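Long-range contact in S-layer domain-containing protein (Ruminiclostridium thermocellum ATCC 27405, PDB 4QVS), which is of unknown function but contains a concanavalin A-like lectin/glucanase domain and probably acts at the cell surface, perhaps by binding carbohydrate: residues 27-39 with 49-61. Sequence-based numbering, arbitrary orientation.
Sequences GNHGNAVLYSANG and VSLDGVDDYVALP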
loop_
_atom_site.group_PDB
_atom_site.type_symbol
_atom_site.label_atom_id
_atom_site.label_comp_id
_atom_site.label_asym_id
_atom_site.label_seq_id
_atom_site.Cartn_x
_atom_site.Cartn_y
_atom_site.Cartn_z
ATOM N N GLY A 27 -2.649 -29.157 -18.496
ATOM C CA GLY A 27 -3.360 -30.071 -19.422
ATOM C C GLY A 27 -4.765 -30.325 -18.963
ATOM O O GLY A 27 -5.233 -31.455 -18.999
ATOM N N ASN A 28 -5.422 -29.272 -18.480
ATOM C CA ASN A 28 -6.831 -29.347 -18.065
ATOM C C ASN A 28 -7.729 -28.395 -18.831
ATOM O O ASN A 28 -8.945 -28.540 -18.778
ATOM C CB ASN A 28 -6.993 -29.054 -16.580
ATOM C CG ASN A 28 -6.262 -30.040 -15.699
ATOM O OD1 ASN A 28 -5.483 -29.647 -14.807
ATOM N ND2 ASN A 28 -6.487 -31.320 -15.938
ATOM N N HIS A 29 -7.159 -27.429 -19.545
ATOM C CA HIS A 29 -7.963 -26.431 -20.247
ATOM C C HIS A 29 -7.355 -26.131 -21.592
ATOM O O HIS A 29 -6.175 -26.437 -21.850
ATOM C CB HIS A 29 -8.155 -25.153 -19.389
ATOM C CG HIS A 29 -8.769 -25.430 -18.051
ATOM N ND1 HIS A 29 -10.135 -25.520 -17.855
ATOM C CD2 HIS A 29 -8.201 -25.684 -16.847
ATOM C CE1 HIS A 29 -10.377 -25.802 -16.588
ATOM N NE2 HIS A 29 -9.220 -25.919 -15.958
ATOM N N GLY A 30 -8.198 -25.584 -22.466
ATOM C CA GLY A 30 -7.789 -25.179 -23.802
ATOM C C GLY A 30 -6.748 -24.082 -23.831
ATOM O O GLY A 30 -6.310 -23.552 -22.783
ATOM N N ASN A 31 -6.365 -23.725 -25.049
ATOM C CA ASN A 31 -5.338 -22.750 -25.253
ATOM C C ASN A 31 -5.772 -21.339 -24.958
ATOM O O ASN A 31 -6.908 -20.966 -25.254
ATOM C CB ASN A 31 -4.837 -22.832 -26.681
ATOM C CG ASN A 31 -4.211 -24.169 -26.995
ATOM O OD1 ASN A 31 -3.755 -24.868 -26.079
ATOM N ND2 ASN A 31 -4.182 -24.541 -28.281
ATOM N N ALA A 32 -4.884 -20.578 -24.308
ATOM C CA ALA A 32 -5.110 -19.136 -24.153
ATOM C C ALA A 32 -4.828 -18.503 -25.505
ATOM O O ALA A 32 -3.955 -18.956 -26.208
ATOM C CB ALA A 32 -4.195 -18.537 -23.094
ATOM N N VAL A 33 -5.562 -17.466 -25.896
ATOM C CA VAL A 33 -5.294 -16.819 -27.147
ATOM C C VAL A 33 -4.853 -15.384 -26.913
ATOM O O VAL A 33 -5.554 -14.588 -26.276
ATOM C CB VAL A 33 -6.565 -16.844 -28.068
ATOM C CG1 VAL A 33 -6.219 -16.287 -29.438
ATOM C CG2 VAL A 33 -7.075 -18.278 -28.201
ATOM N N LEU A 34 -3.748 -15.018 -27.543
ATOM C CA LEU A 34 -3.176 -13.683 -27.420
ATOM C C LEU A 34 -3.531 -12.815 -28.613
ATOM O O LEU A 34 -3.359 -13.261 -29.729
ATOM C CB LEU A 34 -1.632 -13.771 -27.383
ATOM C CG LEU A 34 -0.847 -12.436 -27.388
ATOM C CD1 LEU A 34 -1.323 -11.557 -26.255
ATOM C CD2 LEU A 34 0.686 -12.617 -27.285
ATOM N N TYR A 35 -3.983 -11.585 -28.348
ATOM C CA TYR A 35 -4.246 -10.580 -29.363
ATOM C C TYR A 35 -3.278 -9.425 -29.029
ATOM O O TYR A 35 -3.542 -8.591 -28.163
ATOM C CB TYR A 35 -5.713 -10.161 -29.346
ATOM C CG TYR A 35 -6.663 -11.331 -29.610
ATOM C CD1 TYR A 35 -6.994 -11.715 -30.898
ATOM C CD2 TYR A 35 -7.180 -12.054 -28.562
ATOM C CE1 TYR A 35 -7.868 -12.781 -31.140
ATOM C CE2 TYR A 35 -8.018 -13.117 -28.771
ATOM C CZ TYR A 35 -8.358 -13.474 -30.064
ATOM O OH TYR A 35 -9.197 -14.511 -30.199
ATOM N N SER A 36 -2.144 -9.407 -29.723
ATOM C CA SER A 36 -1.104 -8.395 -29.519
ATOM C C SER A 36 -0.172 -8.440 -30.691
ATOM O O SER A 36 0.181 -9.530 -31.168
ATOM C CB SER A 36 -0.301 -8.703 -28.232
ATOM O OG SER A 36 0.646 -7.678 -28.001
ATOM N N ALA A 37 0.192 -7.283 -31.216
ATOM C CA ALA A 37 1.134 -7.266 -32.310
ATOM C C ALA A 37 2.541 -7.515 -31.755
ATOM O O ALA A 37 3.453 -7.787 -32.502
ATOM C CB ALA A 37 1.075 -5.951 -33.059
ATOM N N ASN A 38 2.711 -7.439 -30.447
ATOM C CA ASN A 38 4.038 -7.675 -29.854
ATOM C C ASN A 38 4.398 -9.150 -29.848
ATOM O O ASN A 38 5.544 -9.484 -30.088
ATOM C CB ASN A 38 4.099 -7.143 -28.416
ATOM C CG ASN A 38 3.989 -5.620 -28.342
ATOM O OD1 ASN A 38 4.665 -4.906 -29.077
ATOM N ND2 ASN A 38 3.152 -5.119 -27.432
ATOM N N GLY A 39 3.417 -10.033 -29.634
ATOM C CA GLY A 39 3.709 -11.464 -29.437
ATOM C C GLY A 39 4.313 -11.619 -28.019
ATOM O O GLY A 39 4.224 -10.698 -27.197
ATOM N N VAL A 49 3.830 -12.328 -21.820
ATOM C CA VAL A 49 2.938 -11.517 -22.663
ATOM C C VAL A 49 3.218 -10.037 -22.437
ATOM O O VAL A 49 3.364 -9.618 -21.296
ATOM C CB VAL A 49 1.452 -11.782 -22.294
ATOM C CG1 VAL A 49 0.528 -10.679 -22.777
ATOM C CG2 VAL A 49 1.027 -13.129 -22.827
ATOM N N SER A 50 3.286 -9.264 -23.526
ATOM C CA SER A 50 3.415 -7.820 -23.451
ATOM C C SER A 50 2.223 -7.141 -24.152
ATOM O O SER A 50 2.135 -7.187 -25.388
ATOM C CB SER A 50 4.679 -7.356 -24.125
ATOM O OG SER A 50 4.865 -6.009 -23.789
ATOM N N LEU A 51 1.387 -6.453 -23.355
ATOM C CA LEU A 51 0.161 -5.779 -23.824
ATOM C C LEU A 51 0.413 -4.291 -23.979
ATOM O O LEU A 51 0.969 -3.659 -23.062
ATOM C CB LEU A 51 -0.964 -6.005 -22.807
ATOM C CG LEU A 51 -1.242 -7.462 -22.390
ATOM C CD1 LEU A 51 -2.369 -7.543 -21.366
ATOM C CD2 LEU A 51 -1.585 -8.343 -23.590
ATOM N N ASP A 52 -0.013 -3.728 -25.114
ATOM C CA ASP A 52 0.257 -2.347 -25.425
ATOM C C ASP A 52 -0.530 -1.334 -24.608
ATOM O O ASP A 52 -0.188 -0.171 -24.602
ATOM C CB ASP A 52 0.125 -2.065 -26.917
ATOM C CG ASP A 52 -1.316 -2.289 -27.456
ATOM O OD1 ASP A 52 -2.227 -2.576 -26.653
ATOM O OD2 ASP A 52 -1.489 -2.170 -28.692
ATOM N N GLY A 53 -1.546 -1.764 -23.888
ATOM C CA GLY A 53 -2.365 -0.836 -23.145
ATOM C C GLY A 53 -3.356 -0.103 -24.046
ATOM O O GLY A 53 -3.983 0.846 -23.618
ATOM N N VAL A 54 -3.472 -0.531 -25.288
ATOM C CA VAL A 54 -4.347 0.128 -26.268
ATOM C C VAL A 54 -5.471 -0.817 -26.632
ATOM O O VAL A 54 -6.610 -0.512 -26.421
ATOM C CB VAL A 54 -3.581 0.531 -27.549
ATOM C CG1 VAL A 54 -4.514 1.183 -28.576
ATOM C CG2 VAL A 54 -2.455 1.481 -27.204
ATOM N N ASP A 55 -5.146 -1.989 -27.158
ATOM C CA ASP A 55 -6.203 -2.928 -27.545
ATOM C C ASP A 55 -5.806 -4.394 -27.426
ATOM O O ASP A 55 -6.512 -5.275 -27.873
ATOM C CB ASP A 55 -6.666 -2.591 -28.945
ATOM C CG ASP A 55 -5.552 -2.575 -29.973
ATOM O OD1 ASP A 55 -4.500 -3.215 -29.815
ATOM O OD2 ASP A 55 -5.741 -1.897 -30.999
ATOM N N ASP A 56 -4.690 -4.652 -26.766
ATOM C CA ASP A 56 -4.178 -6.002 -26.580
ATOM C C ASP A 56 -4.756 -6.680 -25.368
ATOM O O ASP A 56 -4.930 -6.056 -24.328
ATOM C CB ASP A 56 -2.635 -5.956 -26.351
ATOM C CG ASP A 56 -1.892 -5.522 -27.562
ATOM O OD1 ASP A 56 -2.518 -5.313 -28.647
ATOM O OD2 ASP A 56 -0.668 -5.386 -27.442
ATOM N N TYR A 57 -4.955 -7.996 -25.466
ATOM C CA TYR A 57 -5.473 -8.797 -24.343
ATOM C C TYR A 57 -5.286 -10.288 -24.560
ATOM O O TYR A 57 -4.853 -10.718 -25.603
ATOM C CB TYR A 57 -6.985 -8.531 -24.137
ATOM C CG TYR A 57 -7.802 -8.979 -25.325
ATOM C CD1 TYR A 57 -7.868 -8.198 -26.453
ATOM C CD2 TYR A 57 -8.533 -10.169 -25.311
ATOM C CE1 TYR A 57 -8.627 -8.587 -27.552
ATOM C CE2 TYR A 57 -9.319 -10.555 -26.439
ATOM C CZ TYR A 57 -9.325 -9.741 -27.552
ATOM O OH TYR A 57 -10.015 -10.041 -28.728
ATOM N N VAL A 58 -5.716 -11.078 -23.594
ATOM C CA VAL A 58 -5.636 -12.498 -23.703
ATOM C C VAL A 58 -7.005 -13.066 -23.453
ATOM O O VAL A 58 -7.642 -12.708 -22.470
ATOM C CB VAL A 58 -4.657 -13.072 -22.638
ATOM C CG1 VAL A 58 -4.577 -14.577 -22.758
ATOM C CG2 VAL A 58 -3.278 -12.430 -22.822
ATOM N N ALA A 59 -7.439 -13.972 -24.337
ATOM C CA ALA A 59 -8.691 -14.654 -24.156
ATOM C C ALA A 59 -8.350 -15.995 -23.550
ATOM O O ALA A 59 -7.476 -16.710 -24.047
ATOM C CB ALA A 59 -9.442 -14.864 -25.492
ATOM N N LEU A 60 -9.035 -16.336 -22.466
ATOM C CA LEU A 60 -8.850 -17.618 -21.811
ATOM C C LEU A 60 -10.003 -18.477 -22.282
ATOM O O LEU A 60 -11.025 -17.956 -22.728
ATOM C CB LEU A 60 -8.903 -17.457 -20.299
ATOM C CG LEU A 60 -7.746 -16.627 -19.703
ATOM C CD1 LEU A 60 -8.020 -16.304 -18.252
ATOM C CD2 LEU A 60 -6.449 -17.391 -19.804
ATOM N N PRO A 61 -9.866 -19.789 -22.175
ATOM C CA PRO A 61 -11.009 -20.621 -22.675
ATOM C C PRO A 61 -12.179 -20.559 -21.706
ATOM O O PRO A 61 -11.982 -20.355 -20.484
ATOM C CB PRO A 61 -10.420 -22.036 -22.754
ATOM C CG PRO A 61 -9.186 -21.998 -21.875
ATOM C CD PRO A 61 -8.673 -20.581 -21.850
HETATM O O HOH W 1 0.466 -4.907 -29.605
#
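The carboxylate oxygen OD2 of D56 draws together both sides of this contact: the OG of S36 lies 2.7 Å from it, the backbone N of D52 donates to it from above the carboxylate plane, and a water that accepts from the N of A37 links that amide to it, though its approach to OD2 is unusually short. S36 OG is also 3.0 Å from the carbonyl O of S50, a second acceptor for the same proton, and takes the N-H of N38 in an ST turn; with OG anti to the backbone N (chi1 -176°), it reaches both acceptors. S50 O is gripped again by ND2 of N38 at 3.1 Å, the donor standing well above the carbonyl plane.

On the N-terminal side of S36, strands 32-35 and 57-60 pair antiparallel, V33 with A59 and Y35 with Y57 as hydrogen-bonded pairs. On their shared face the two tyrosine rings lie offset, planes 21° apart and centroids 4.7 Å apart, with Y57 OH over the rim of the Y35 ring and A59 CB at that ring's edge. On the opposite face of the sheet, CD1 of L34 packs on V58 CG2 (4.0 Å) and V49 CG1.

Strand 32-35 is the middle of a three-stranded antiparallel sheet, between 21-22 and 57-60, while Y9 of strand 7-9 packs on A32, L60 and P61. Residues 49-52 and 58-60 pair antiparallel with a strand of the second subunit, continuing the sheet across the interface.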